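Local coordinates for putative peptide ABC-transport system periplasmic peptide-binding protein (Campylobacter jejuni, PDB 4OET) that probably serves as the periplasmic solute-binding component of an ABC transporter, perhaps for peptides, and binds metal ions, at residues F333-M338 against V377-I382; V266-I271 against P453-A458. All coordinates share one frame; numbering follows the deposited sequence.

Contact 1. Residues F333-M338 against V377-I382; sequences FEIWAM and VDSFLI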
ATOM      1  N   PHE A 333     -20.393 -10.829 -18.082  1.00 29.99           N
ATOM      2  CA  PHE A 333     -18.975 -11.020 -17.786  1.00 29.20           C
ATOM      3  C   PHE A 333     -18.736 -11.533 -16.366  1.00 29.37           C
ATOM      4  O   PHE A 333     -19.629 -11.481 -15.516  1.00 29.39           O
ATOM      5  CB  PHE A 333     -18.210  -9.720 -18.020  1.00 27.81           C
ATOM      6  CG  PHE A 333     -18.747  -8.555 -17.247  1.00 26.30           C
ATOM      7  CD1 PHE A 333     -18.291  -8.291 -15.963  1.00 25.02           C
ATOM      8  CD2 PHE A 333     -19.705  -7.718 -17.802  1.00 24.80           C
ATOM      9  CE1 PHE A 333     -18.784  -7.219 -15.247  1.00 23.73           C
ATOM     10  CE2 PHE A 333     -20.197  -6.641 -17.087  1.00 23.63           C
ATOM     11  CZ  PHE A 333     -19.738  -6.393 -15.811  1.00 23.20           C
ATOM     12  N   GLU A 334     -17.537 -12.054 -16.122  1.00 28.47           N
ATOM     13  CA  GLU A 334     -17.190 -12.577 -14.806  1.00 27.83           C
ATOM     14  C   GLU A 334     -16.561 -11.523 -13.896  1.00 26.19           C
ATOM     15  O   GLU A 334     -15.808 -10.664 -14.352  1.00 24.02           O
ATOM     16  CB  GLU A 334     -16.244 -13.773 -14.956  1.00 29.16           C
ATOM     17  CG  GLU A 334     -16.911 -14.997 -15.591  1.00 31.56           C
ATOM     18  CD  GLU A 334     -15.949 -16.153 -15.822  1.00 35.12           C
ATOM     19  OE1 GLU A 334     -14.715 -15.948 -15.728  1.00 35.84           O
ATOM     20  OE2 GLU A 334     -16.434 -17.278 -16.080  1.00 37.83           O
ATOM     21  N   ILE A 335     -16.887 -11.597 -12.608  1.00 26.76           N
ATOM     22  CA  ILE A 335     -16.260 -10.762 -11.592  1.00 26.62           C
ATOM     23  C   ILE A 335     -15.473 -11.647 -10.632  1.00 27.22           C
ATOM     24  O   ILE A 335     -16.057 -12.407  -9.860  1.00 28.42           O
ATOM     25  CB  ILE A 335     -17.295  -9.930 -10.801  1.00 26.80           C
ATOM     26  CG1 ILE A 335     -18.108  -9.040 -11.752  1.00 28.36           C
ATOM     27  CG2 ILE A 335     -16.602  -9.065  -9.760  1.00 25.39           C
ATOM     28  CD1 ILE A 335     -19.247  -8.288 -11.068  1.00 28.19           C
ATOM     29  N   TRP A 336     -14.147 -11.561 -10.696  1.00 26.31           N
ATOM     30  CA  TRP A 336     -13.291 -12.435  -9.902  1.00 25.73           C
ATOM     31  C   TRP A 336     -12.790 -11.765  -8.631  1.00 26.39           C
ATOM     32  O   TRP A 336     -12.464 -10.572  -8.615  1.00 26.16           O
ATOM     33  CB  TRP A 336     -12.100 -12.919 -10.718  1.00 25.34           C
ATOM     34  CG  TRP A 336     -12.439 -13.927 -11.771  1.00 24.52           C
ATOM     35  CD1 TRP A 336     -13.252 -13.744 -12.841  1.00 24.68           C
ATOM     36  CD2 TRP A 336     -11.944 -15.271 -11.863  1.00 23.88           C
ATOM     37  NE1 TRP A 336     -13.303 -14.892 -13.595  1.00 25.96           N
ATOM     38  CE2 TRP A 336     -12.506 -15.843 -13.017  1.00 25.51           C
ATOM     39  CE3 TRP A 336     -11.076 -16.039 -11.083  1.00 23.41           C
ATOM     40  CZ2 TRP A 336     -12.233 -17.157 -13.413  1.00 26.25           C
ATOM     41  CZ3 TRP A 336     -10.809 -17.342 -11.471  1.00 24.60           C
ATOM     42  CH2 TRP A 336     -11.383 -17.888 -12.628  1.00 25.55           C
ATOM     43  N   ALA A 337     -12.759 -12.551  -7.561  1.00 26.46           N
ATOM     44  CA  ALA A 337     -12.238 -12.100  -6.286  1.00 24.25           C
ATOM     45  C   ALA A 337     -11.433 -13.213  -5.618  1.00 25.45           C
ATOM     46  O   ALA A 337     -11.721 -14.403  -5.797  1.00 25.05           O
ATOM     47  CB  ALA A 337     -13.375 -11.651  -5.390  1.00 22.32           C
ATOM     48  N   MET A 338     -10.423 -12.821  -4.846  1.00 27.10           N
ATOM     49  CA  MET A 338      -9.676 -13.763  -4.026  1.00 29.45           C
ATOM     50  C   MET A 338     -10.582 -14.305  -2.928  1.00 31.47           C
ATOM     51  O   MET A 338     -11.204 -13.538  -2.195  1.00 32.74           O
ATOM     52  CB  MET A 338      -8.437 -13.096  -3.416  1.00 30.23           C
ATOM     53  CG  MET A 338      -7.499 -12.423  -4.425  1.00 30.24           C
ATOM     54  SD  MET A 338      -6.782 -13.567  -5.630  1.00 62.15           S
ATOM     55  CE  MET A 338      -5.199 -12.772  -5.921  1.00 32.20           C
ATOM     56  N   VAL A 377      -8.750 -12.457 -16.470  1.00 27.99           N
ATOM     57  CA  VAL A 377     -10.178 -12.565 -16.175  1.00 27.07           C
ATOM     58  C   VAL A 377     -10.883 -11.286 -16.609  1.00 25.45           C
ATOM     59  O   VAL A 377     -10.242 -10.244 -16.735  1.00 24.01           O
ATOM     60  CB  VAL A 377     -10.437 -12.828 -14.667  1.00 18.85           C
ATOM     61  CG1 VAL A 377      -9.761 -14.114 -14.240  1.00 19.09           C
ATOM     62  CG2 VAL A 377      -9.946 -11.665 -13.816  1.00 17.60           C
ATOM     63  N   ASP A 378     -12.199 -11.354 -16.805  1.00 25.20           N
ATOM     64  CA  ASP A 378     -12.949 -10.213 -17.329  1.00 23.32           C
ATOM     65  C   ASP A 378     -12.830  -9.007 -16.410  1.00 21.00           C
ATOM     66  O   ASP A 378     -12.626  -7.879 -16.858  1.00 19.45           O
ATOM     67  CB  ASP A 378     -14.421 -10.573 -17.518  1.00 24.39           C
ATOM     68  CG  ASP A 378     -14.632 -11.642 -18.569  1.00 25.77           C
ATOM     69  OD1 ASP A 378     -13.795 -11.742 -19.497  1.00 27.10           O
ATOM     70  OD2 ASP A 378     -15.635 -12.385 -18.464  1.00 25.97           O
ATOM     71  N   SER A 379     -12.964  -9.249 -15.116  1.00 21.55           N
ATOM     72  CA  SER A 379     -12.860  -8.172 -14.135  1.00 21.21           C
ATOM     73  C   SER A 379     -12.392  -8.754 -12.813  1.00 20.20           C
ATOM     74  O   SER A 379     -12.554  -9.946 -12.561  1.00 19.63           O
ATOM     75  CB  SER A 379     -14.196  -7.430 -13.977  1.00 21.48           C
ATOM     76  OG  SER A 379     -15.185  -8.276 -13.428  1.00 23.25           O
ATOM     77  N   PHE A 380     -11.802  -7.910 -11.978  1.00 20.73           N
ATOM     78  CA  PHE A 380     -11.166  -8.384 -10.761  1.00 23.83           C
ATOM     79  C   PHE A 380     -11.285  -7.384  -9.636  1.00 26.13           C
ATOM     80  O   PHE A 380     -10.969  -6.207  -9.806  1.00 27.60           O
ATOM     81  CB  PHE A 380      -9.695  -8.693 -11.032  1.00 25.06           C
ATOM     82  CG  PHE A 380      -8.942  -9.179  -9.830  1.00 26.86           C
ATOM     83  CD1 PHE A 380      -7.822  -8.493  -9.385  1.00 28.00           C
ATOM     84  CD2 PHE A 380      -9.357 -10.310  -9.137  1.00 27.26           C
ATOM     85  CE1 PHE A 380      -7.114  -8.932  -8.272  1.00 28.56           C
ATOM     86  CE2 PHE A 380      -8.660 -10.754  -8.021  1.00 27.28           C
ATOM     87  CZ  PHE A 380      -7.535 -10.065  -7.589  1.00 28.09           C
ATOM     88  N   LEU A 381     -11.723  -7.865  -8.479  1.00 26.30           N
ATOM     89  CA  LEU A 381     -11.818  -7.019  -7.306  1.00 25.93           C
ATOM     90  C   LEU A 381     -10.415  -6.813  -6.731  1.00 25.02           C
ATOM     91  O   LEU A 381      -9.810  -7.731  -6.169  1.00 25.64           O
ATOM     92  CB  LEU A 381     -12.772  -7.636  -6.280  1.00 25.99           C
ATOM     93  CG  LEU A 381     -13.707  -6.629  -5.608  1.00 25.69           C
ATOM     94  CD1 LEU A 381     -12.915  -5.494  -4.962  1.00 25.51           C
ATOM     95  CD2 LEU A 381     -14.697  -6.084  -6.599  1.00 24.65           C
ATOM     96  N   ILE A 382      -9.898  -5.601  -6.882  1.00 23.26           N
ATOM     97  CA  ILE A 382      -8.488  -5.365  -6.626  1.00 22.56           C
ATOM     98  C   ILE A 382      -8.288  -4.264  -5.584  1.00 22.71           C
ATOM     99  O   ILE A 382      -9.183  -3.452  -5.332  1.00 21.60           O
ATOM    100  CB  ILE A 382      -7.743  -5.008  -7.940  1.00 21.62           C
ATOM    101  CG1 ILE A 382      -6.241  -5.294  -7.804  1.00 23.72           C
ATOM    102  CG2 ILE A 382      -8.033  -3.564  -8.360  1.00 20.19           C
ATOM    103  CD1 ILE A 382      -5.456  -5.145  -9.090  1.00 24.72           C
TER
HETATM  104  O   HOH W   1     -12.795 -14.347 -17.284  1.00 29.55           O
HETATM  105  O   HOH W   2     -10.213 -10.009  -5.011  1.00 39.03           O

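Contact 2. Residues V266-I271 against P453-A458; sequences VDKESI and PFIFLA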
ATOM      1  N   VAL A 266     -23.421   1.594  -9.786  1.00 27.20           N
ATOM      2  CA  VAL A 266     -23.023   1.182  -8.450  1.00 28.03           C
ATOM      3  C   VAL A 266     -23.338   2.237  -7.401  1.00 28.53           C
ATOM      4  O   VAL A 266     -22.860   3.370  -7.481  1.00 29.08           O
ATOM      5  CB  VAL A 266     -21.516   0.884  -8.396  1.00 27.77           C
ATOM      6  CG1 VAL A 266     -21.125   0.405  -7.004  1.00 27.89           C
ATOM      7  CG2 VAL A 266     -21.151  -0.148  -9.447  1.00 27.69           C
ATOM      8  N   ASP A 267     -24.129   1.858  -6.403  1.00 29.04           N
ATOM      9  CA  ASP A 267     -24.415   2.757  -5.290  1.00 27.95           C
ATOM     10  C   ASP A 267     -23.326   2.623  -4.228  1.00 27.38           C
ATOM     11  O   ASP A 267     -23.499   1.964  -3.192  1.00 28.14           O
ATOM     12  CB  ASP A 267     -25.803   2.467  -4.714  1.00 26.71           C
ATOM     13  CG  ASP A 267     -26.181   3.406  -3.580  1.00 27.32           C
ATOM     14  OD1 ASP A 267     -25.457   4.399  -3.329  1.00 26.17           O
ATOM     15  OD2 ASP A 267     -27.235   3.158  -2.949  1.00 29.04           O
ATOM     16  N   LYS A 268     -22.222   3.317  -4.489  1.00 26.31           N
ATOM     17  CA  LYS A 268     -21.027   3.269  -3.657  1.00 24.93           C
ATOM     18  C   LYS A 268     -21.303   3.785  -2.252  1.00 24.13           C
ATOM     19  O   LYS A 268     -20.720   3.305  -1.269  1.00 22.23           O
ATOM     20  CB  LYS A 268     -19.916   4.099  -4.293  1.00 24.81           C
ATOM     21  CG  LYS A 268     -19.382   3.569  -5.627  1.00 25.83           C
ATOM     22  CD  LYS A 268     -18.384   4.573  -6.226  1.00 27.74           C
ATOM     23  CE  LYS A 268     -18.401   4.582  -7.747  1.00 30.85           C
ATOM     24  NZ  LYS A 268     -17.340   5.478  -8.308  1.00 32.52           N
ATOM     25  N   GLU A 269     -22.205   4.760  -2.161  1.00 25.57           N
ATOM     26  CA  GLU A 269     -22.518   5.371  -0.881  1.00 28.58           C
ATOM     27  C   GLU A 269     -23.136   4.337   0.037  1.00 27.21           C
ATOM     28  O   GLU A 269     -22.818   4.279   1.224  1.00 27.61           O
ATOM     29  CB  GLU A 269     -23.473   6.555  -1.069  1.00 33.30           C
ATOM     30  CG  GLU A 269     -22.868   7.709  -1.868  1.00 37.88           C
ATOM     31  CD  GLU A 269     -22.003   8.618  -1.021  1.00 42.10           C
ATOM     32  OE1 GLU A 269     -22.046   8.490   0.222  1.00 43.76           O
ATOM     33  OE2 GLU A 269     -21.264   9.446  -1.597  1.00 43.60           O
ATOM     34  N   SER A 270     -23.986   3.489  -0.529  1.00 26.53           N
ATOM     35  CA  SER A 270     -24.632   2.450   0.257  1.00 26.17           C
ATOM     36  C   SER A 270     -23.636   1.391   0.692  1.00 24.37           C
ATOM     37  O   SER A 270     -23.742   0.839   1.786  1.00 24.60           O
ATOM     38  CB  SER A 270     -25.765   1.805  -0.524  1.00 25.35           C
ATOM     39  OG  SER A 270     -26.222   0.663   0.172  1.00 25.60           O
ATOM     40  N   ILE A 271     -22.684   1.098  -0.189  1.00 23.87           N
ATOM     41  CA  ILE A 271     -21.627   0.153   0.127  1.00 23.26           C
ATOM     42  C   ILE A 271     -20.829   0.642   1.322  1.00 23.37           C
ATOM     43  O   ILE A 271     -20.620  -0.098   2.289  1.00 23.05           O
ATOM     44  CB  ILE A 271     -20.677  -0.050  -1.061  1.00 21.88           C
ATOM     45  CG1 ILE A 271     -21.394  -0.774  -2.209  1.00 22.69           C
ATOM     46  CG2 ILE A 271     -19.456  -0.824  -0.630  1.00 20.21           C
ATOM     47  CD1 ILE A 271     -20.486  -1.039  -3.421  1.00 22.99           C
ATOM     48  N   PRO A 453     -10.479   2.978 -16.182  1.00 23.04           N
ATOM     49  CA  PRO A 453      -9.901   1.632 -16.156  1.00 22.31           C
ATOM     50  C   PRO A 453     -10.579   0.778 -15.094  1.00 22.11           C
ATOM     51  O   PRO A 453     -10.524  -0.449 -15.171  1.00 22.08           O
ATOM     52  CB  PRO A 453      -8.441   1.885 -15.792  1.00 21.89           C
ATOM     53  CG  PRO A 453      -8.494   3.137 -14.937  1.00 20.61           C
ATOM     54  CD  PRO A 453      -9.611   3.975 -15.518  1.00 21.95           C
ATOM     55  N   PHE A 454     -11.175   1.445 -14.102  1.00 23.69           N
ATOM     56  CA  PHE A 454     -11.752   0.815 -12.910  1.00 24.58           C
ATOM     57  C   PHE A 454     -13.208   1.208 -12.663  1.00 27.35           C
ATOM     58  O   PHE A 454     -13.752   2.085 -13.330  1.00 28.53           O
ATOM     59  CB  PHE A 454     -10.985   1.215 -11.641  1.00 22.19           C
ATOM     60  CG  PHE A 454      -9.591   0.662 -11.537  1.00 19.23           C
ATOM     61  CD1 PHE A 454      -9.117  -0.287 -12.424  1.00 16.46           C
ATOM     62  CD2 PHE A 454      -8.757   1.098 -10.514  1.00 17.94           C
ATOM     63  CE1 PHE A 454      -7.825  -0.774 -12.314  1.00 16.71           C
ATOM     64  CE2 PHE A 454      -7.469   0.613 -10.389  1.00 17.43           C
ATOM     65  CZ  PHE A 454      -6.995  -0.327 -11.291  1.00 16.42           C
ATOM     66  N   ILE A 455     -13.821   0.539 -11.689  1.00 27.92           N
ATOM     67  CA  ILE A 455     -14.864   1.136 -10.858  1.00 26.29           C
ATOM     68  C   ILE A 455     -14.256   1.364  -9.477  1.00 23.51           C
ATOM     69  O   ILE A 455     -14.078   0.419  -8.700  1.00 21.95           O
ATOM     70  CB  ILE A 455     -16.117   0.255 -10.716  1.00 27.51           C
ATOM     71  CG1 ILE A 455     -16.729  -0.043 -12.086  1.00 26.80           C
ATOM     72  CG2 ILE A 455     -17.152   0.945  -9.830  1.00 28.97           C
ATOM     73  CD1 ILE A 455     -18.013  -0.841 -12.024  1.00 25.33           C
ATOM     74  N   PHE A 456     -13.882   2.600  -9.180  1.00 21.41           N
ATOM     75  CA  PHE A 456     -13.385   2.905  -7.846  1.00 20.06           C
ATOM     76  C   PHE A 456     -14.524   2.759  -6.853  1.00 21.36           C
ATOM     77  O   PHE A 456     -15.628   3.241  -7.095  1.00 23.59           O
ATOM     78  CB  PHE A 456     -12.762   4.303  -7.808  1.00 19.55           C
ATOM     79  CG  PHE A 456     -11.432   4.378  -8.513  1.00 18.88           C
ATOM     80  CD1 PHE A 456     -10.251   4.182  -7.807  1.00 18.34           C
ATOM     81  CD2 PHE A 456     -11.360   4.612  -9.887  1.00 17.36           C
ATOM     82  CE1 PHE A 456      -9.014   4.238  -8.452  1.00 18.10           C
ATOM     83  CE2 PHE A 456     -10.130   4.664 -10.539  1.00 18.22           C
ATOM     84  CZ  PHE A 456      -8.956   4.482  -9.822  1.00 18.29           C
ATOM     85  N   LEU A 457     -14.270   2.064  -5.751  1.00 20.13           N
ATOM     86  CA  LEU A 457     -15.338   1.773  -4.807  1.00 19.86           C
ATOM     87  C   LEU A 457     -15.164   2.543  -3.506  1.00 21.11           C
ATOM     88  O   LEU A 457     -15.914   3.480  -3.242  1.00 23.31           O
ATOM     89  CB  LEU A 457     -15.426   0.266  -4.531  1.00 17.60           C
ATOM     90  CG  LEU A 457     -15.744  -0.586  -5.770  1.00 16.98           C
ATOM     91  CD1 LEU A 457     -15.586  -2.076  -5.487  1.00 16.18           C
ATOM     92  CD2 LEU A 457     -17.151  -0.276  -6.284  1.00 17.31           C
ATOM     93  N   ALA A 458     -14.193   2.152  -2.688  1.00 19.57           N
ATOM     94  CA  ALA A 458     -14.043   2.788  -1.392  1.00 18.35           C
ATOM     95  C   ALA A 458     -12.601   2.879  -0.926  1.00 17.77           C
ATOM     96  O   ALA A 458     -11.828   1.944  -1.109  1.00 17.80           O
ATOM     97  CB  ALA A 458     -14.882   2.040  -0.347  1.00 17.40           C
TER
HETATM   98  O   HOH W   3     -14.966   4.760 -10.437  1.00 29.37           O

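Contact 1. Residues F333-M338 against V377-I382
W336 and V377 make the apolar centre: methyl CG1 of V377 sits over one face of the indole, 3.4 Å from the centroid of the five-membered ring and 10° off its normal, a CH-pi contact. On the same face of the sheet the F380 ring reaches M338, whose chain bends at chi2 and chi3 to bring SD to the ring edge, 5.2 Å from the F380 centroid, a Met-aromatic contact. F372 and Y374 close in around these rings. On the opposite face from W336, A337 CB meets L381 CB, and I335 and L381 lie against helix 342-357.

Between the faces, neighbouring parallel strands of the mixed sheet are bonded: W336 N gives to S379 O, and L381 N reaches W336 O at 2.8 Å. Strand 361-367 flanks 329-338 on its other side, joined to it through helix 342-357 as a beta-alpha-beta crossover. The polar edge begins with S379, whose OG, between its own N and carbonyl carbon (chi1 65°), donates to E334 O at 2.6 Å. D378 offers the anti lone pair of OD2 to E334 N at 3.0 Å, just before the chain enters strand 379-384. E334 OE1 accepts from W336 NE1 at 2.8 Å, in the indole plane, and from a water that also receives D378 N. The indole is therefore held at its edge as well as its face. With the E334 and D378 carboxylates 4.6 Å apart (OE1 to OD2), their repulsion is probably eased by these N-H donors and, weakly, by a long ion pair from K363 to the other oxygen of E334.

Contact 2. Residues V266-I271 against P453-A458
V266 spreads its two methyls over two residues of the strand. With CG1 anti to the backbone N (chi1 -178°), that methyl meets L457 CD2 at 4.1 Å, while CG2 turns to I455 and lies 4.1 Å from its CD1. The V266 and L457 side chains stand about at right angles. L457 CD2 is shared: I271 CD1 comes to it from within helix 268-275, at 4.5 Å, so V266 CG1 and I271 CD1 meet the same methyl side by side.

K268 crosses the gap differently. Its chain runs extended apart from a bend at chi3 (-148°), and its methylenes pass close by F456 O, with CE and NZ each 3.1 Å from that oxygen. The ammonium makes a weak hydrogen bond to F456 O, and a water that accepts from F456 N at 2.7 Å also accepts weakly from NZ. Through that carbonyl and the water, the buried ammonium probably gains part of its solvation from the strand backbone.

The helix carrying K268 and I271 begins at D267, its N-cap, where OD1 accepts a weak capping bond from S270 N. The whole contact lies where the start of helix 268-275 meets strand 454-467: helix 342-357 packs on V266, I271 and I455, helix 256-264 on K268 and I455, and strand 231-246 pairs alongside, L457 and A458 forming a classic beta bulge opposite R242.

Following the chain from the N terminus, V266-I271 comes first, at the start of helix 268-275. Strand 329-338 follows and supplies F333-M338; helix 342-357 and strand 361-367 lead on to V377-I382, where contact 1 closes a short loop with 38 residues between its segments. Only at P453-A458 does contact 2 close its own, much longer loop, which wholly encloses the first; the two do not cross. Contact 1 joins neighbouring parallel strands, whereas contact 2 sets a helix start against strand 454-467 of the same mixed sheet. Their centres lie 15 Å apart, and L381 CD2 packs on L457 CD1 at 4.3 Å.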